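Local coordinates for protein putative xanthine dehydrogenase YAGS fad-binding subunit (Escherichia coli, PDB 5G5G) that probably serves as the molybdenum-cofactor subunit of a periplasmic aldehyde oxidase of the xanthine dehydrogenase family, oxidising aldehydes to carboxylic acids, at residues L368-G373 with G711-D716. Sequence-based numbering, arbitrary orientation. Where two conformers were deposited one is given.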
ATOM      1  N   LEU C 368     -19.875 -24.666  -8.327  1.00 15.09           N
ATOM      2  CA  LEU C 368     -21.096 -25.188  -8.886  1.00 15.05           C
ATOM      3  C   LEU C 368     -20.916 -25.636 -10.330  1.00 15.08           C
ATOM      4  O   LEU C 368     -21.389 -26.688 -10.701  1.00 15.21           O
ATOM      5  CB  LEU C 368     -22.238 -24.182  -8.735  1.00 14.92           C
ATOM      6  CG  LEU C 368     -23.620 -24.660  -9.176  1.00 15.11           C
ATOM      7  CD1 LEU C 368     -24.131 -25.914  -8.460  1.00 15.92           C
ATOM      8  CD2 LEU C 368     -24.598 -23.503  -9.011  1.00 14.96           C
ATOM      9  N   ALA C 369     -20.172 -24.858 -11.124  1.00 15.00           N
ATOM     10  CA  ALA C 369     -19.909 -25.205 -12.521  1.00 15.14           C
ATOM     11  C   ALA C 369     -19.152 -26.557 -12.598  1.00 15.87           C
ATOM     12  O   ALA C 369     -19.483 -27.431 -13.394  1.00 16.00           O
ATOM     13  CB  ALA C 369     -19.121 -24.091 -13.210  1.00 14.53           C
ATOM     14  N   GLU C 370     -18.189 -26.728 -11.712  1.00 16.38           N
ATOM     15  CA  GLU C 370     -17.397 -27.941 -11.653  1.00 18.02           C
ATOM     16  C   GLU C 370     -18.285 -29.127 -11.323  1.00 18.53           C
ATOM     17  O   GLU C 370     -18.232 -30.145 -11.971  1.00 18.20           O
ATOM     18  CB  GLU C 370     -16.282 -27.786 -10.601  1.00 19.03           C
ATOM     19  CG  GLU C 370     -15.481 -29.048 -10.384  1.00 20.21           C
ATOM     20  CD  GLU C 370     -14.346 -28.874  -9.413  1.00 21.19           C
ATOM     21  OE1 GLU C 370     -14.518 -28.159  -8.418  1.00 21.80           O
ATOM     22  OE2 GLU C 370     -13.270 -29.467  -9.658  1.00 21.83           O
ATOM     23  N   LYS C 371     -19.150 -28.969 -10.336  1.00 18.65           N
ATOM     24  CA  LYS C 371     -20.066 -30.022  -9.939  1.00 19.77           C
ATOM     25  C   LYS C 371     -21.037 -30.394 -11.052  1.00 19.27           C
ATOM     26  O   LYS C 371     -21.319 -31.592 -11.253  1.00 19.69           O
ATOM     27  CB  LYS C 371     -20.835 -29.594  -8.694  1.00 21.93           C
ATOM     28  CG  LYS C 371     -21.362 -30.699  -7.817  1.00 25.50           C
ATOM     29  CD  LYS C 371     -21.270 -30.145  -6.393  1.00 27.23           C
ATOM     30  CE  LYS C 371     -22.141 -30.910  -5.466  1.00 28.96           C
ATOM     31  NZ  LYS C 371     -21.932 -30.327  -4.103  1.00 28.22           N
ATOM     32  N   ALA C 372     -21.516 -29.393 -11.790  1.00 18.13           N
ATOM     33  CA  ALA C 372     -22.407 -29.593 -12.927  1.00 18.26           C
ATOM     34  C   ALA C 372     -21.708 -30.143 -14.159  1.00 18.16           C
ATOM     35  O   ALA C 372     -22.400 -30.566 -15.125  1.00 18.93           O
ATOM     36  CB  ALA C 372     -23.088 -28.302 -13.278  1.00 17.88           C
ATOM     37  N   GLY C 373     -20.382 -30.159 -14.181  1.00 17.54           N
ATOM     38  CA  GLY C 373     -19.663 -30.598 -15.401  1.00 18.15           C
ATOM     39  C   GLY C 373     -19.686 -29.576 -16.554  1.00 17.84           C
ATOM     40  O   GLY C 373     -19.702 -29.955 -17.728  1.00 18.25           O
ATOM     41  N   GLY C 711      -5.622 -28.268  -7.288  1.00 16.87           N
ATOM     42  CA  GLY C 711      -6.743 -29.016  -6.775  1.00 17.48           C
ATOM     43  C   GLY C 711      -7.203 -28.676  -5.362  1.00 17.24           C
ATOM     44  O   GLY C 711      -7.968 -29.453  -4.792  1.00 18.09           O
ATOM     45  N   ILE C 712      -6.711 -27.590  -4.782  1.00 16.77           N
ATOM     46  CA  ILE C 712      -7.023 -27.206  -3.402  1.00 16.83           C
ATOM     47  C   ILE C 712      -7.918 -25.966  -3.387  1.00 16.25           C
ATOM     48  O   ILE C 712      -7.520 -24.861  -3.878  1.00 15.97           O
ATOM     49  CB  ILE C 712      -5.730 -26.919  -2.587  1.00 17.06           C
ATOM     50  CG1 ILE C 712      -4.716 -28.048  -2.729  1.00 17.72           C
ATOM     51  CG2 ILE C 712      -6.079 -26.558  -1.120  1.00 17.77           C
ATOM     52  CD1 ILE C 712      -3.301 -27.641  -2.288  1.00 18.13           C
ATOM     53  N   ARG C 713      -9.139 -26.116  -2.840  1.00 16.79           N
ATOM     54  CA  ARG C 713     -10.015 -24.965  -2.623  1.00 17.13           C
ATOM     55  C   ARG C 713      -9.689 -24.304  -1.310  1.00 17.34           C
ATOM     56  O   ARG C 713      -9.568 -24.982  -0.285  1.00 19.01           O
ATOM     57  CB  ARG C 713     -11.466 -25.381  -2.558  1.00 17.64           C
ATOM     58  CG  ARG C 713     -12.012 -25.907  -3.842  1.00 17.97           C
ATOM     59  CD  ARG C 713     -12.358 -24.782  -4.786  1.00 17.54           C
ATOM     60  NE  ARG C 713     -13.006 -25.360  -5.957  1.00 17.57           N
ATOM     61  CZ  ARG C 713     -13.261 -24.692  -7.078  1.00 16.77           C
ATOM     62  NH1 ARG C 713     -12.906 -23.432  -7.226  1.00 16.14           N
ATOM     63  NH2 ARG C 713     -13.859 -25.323  -8.071  1.00 17.75           N
ATOM     64  N   VAL C 714      -9.461 -23.003  -1.328  1.00 17.02           N
ATOM     65  CA  VAL C 714      -9.240 -22.276  -0.099  1.00 16.75           C
ATOM     66  C   VAL C 714     -10.316 -21.186  -0.046  1.00 16.65           C
ATOM     67  O   VAL C 714     -10.404 -20.317  -0.940  1.00 17.99           O
ATOM     68  CB  VAL C 714      -7.841 -21.628  -0.080  1.00 16.69           C
ATOM     69  CG1 VAL C 714      -7.641 -20.802   1.192  1.00 16.41           C
ATOM     70  CG2 VAL C 714      -6.780 -22.706  -0.257  1.00 17.89           C
ATOM     71  N   ARG C 715     -11.109 -21.209   1.018  1.00 16.08           N
ATOM     72  CA  ARG C 715     -12.272 -20.313   1.086  1.00 16.08           C
ATOM     73  C   ARG C 715     -12.123 -19.191   2.108  1.00 15.47           C
ATOM     74  O   ARG C 715     -13.029 -18.392   2.276  1.00 15.23           O
ATOM     75  CB  ARG C 715     -13.526 -21.156   1.360  1.00 16.75           C
ATOM     76  CG  ARG C 715     -13.742 -22.286   0.382  1.00 17.22           C
ATOM     77  CD  ARG C 715     -15.090 -22.936   0.583  1.00 17.56           C
ATOM     78  NE  ARG C 715     -15.270 -23.993  -0.383  1.00 18.44           N
ATOM     79  CZ  ARG C 715     -14.776 -25.222  -0.267  1.00 18.58           C
ATOM     80  NH1 ARG C 715     -14.126 -25.602   0.834  1.00 19.04           N
ATOM     81  NH2 ARG C 715     -15.006 -26.104  -1.227  1.00 18.96           N
ATOM     82  N   ASP C 716     -10.994 -19.164   2.807  0.57 15.32           N
ATOM     83  CA  ASP C 716     -10.636 -18.105   3.746  0.57 15.24           C
ATOM     84  C   ASP C 716      -9.432 -17.343   3.166  0.57 14.46           C
ATOM     85  O   ASP C 716      -8.321 -17.858   3.072  0.57 14.19           O
ATOM     86  CB  ASP C 716     -10.368 -18.628   5.174  0.57 16.42           C
ATOM     87  CG  ASP C 716      -9.224 -19.607   5.244  0.57 17.59           C
ATOM     88  OD1 ASP C 716      -9.301 -20.623   4.525  0.57 19.00           O
ATOM     89  OD2 ASP C 716      -8.255 -19.369   6.019  0.57 17.88           O
TER
HETATM   90  O   HOH W   1     -13.666 -28.135  -5.730  1.00 21.44           O
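Glu370 and Arg713 join the last turn of helix 354-372 to the irregular chain that follows helix 698-710, two segments whose nearest CA atoms, of Glu370 and Gly711, are 11.8 Å apart. The helix ends in a Schellman motif at Gly373, three residues beyond Glu370, at the surface of the large molybdopterin-binding subunit and far from its centre. The single direct contact is a salt bridge, which Arg713 NH2 makes to Glu370 OE1 at 2.9 Å with an N-H...O angle of 161°. The side chains approach from opposite directions: the straight Glu370 chain, CG anti to its own N (chi1 175°), carries its carboxylate out from the helix toward Arg713, which bends at chi2 on its way to meet it. The oxygen lies at the guanidinium edge, almost in its plane, but the nitrogen reaches it from well above the carboxylate plane, and the two planes are 76° apart. Further partners help hold both groups: Glu370 OE2 is hydrogen-bonded to Tyr707 OH, Arg713 NH1 forms a salt bridge with Asp366 OD2 one turn earlier on the helix, and the ring of Tyr707 also makes a cation-pi contact with Arg713. Two carboxylates thus share this guanidinium, which probably eases their mutual repulsion. A water closes a second route along the same edge, donating to Glu370 OE1 at 2.8 Å and accepting from Arg713 NE at 2.9 Å.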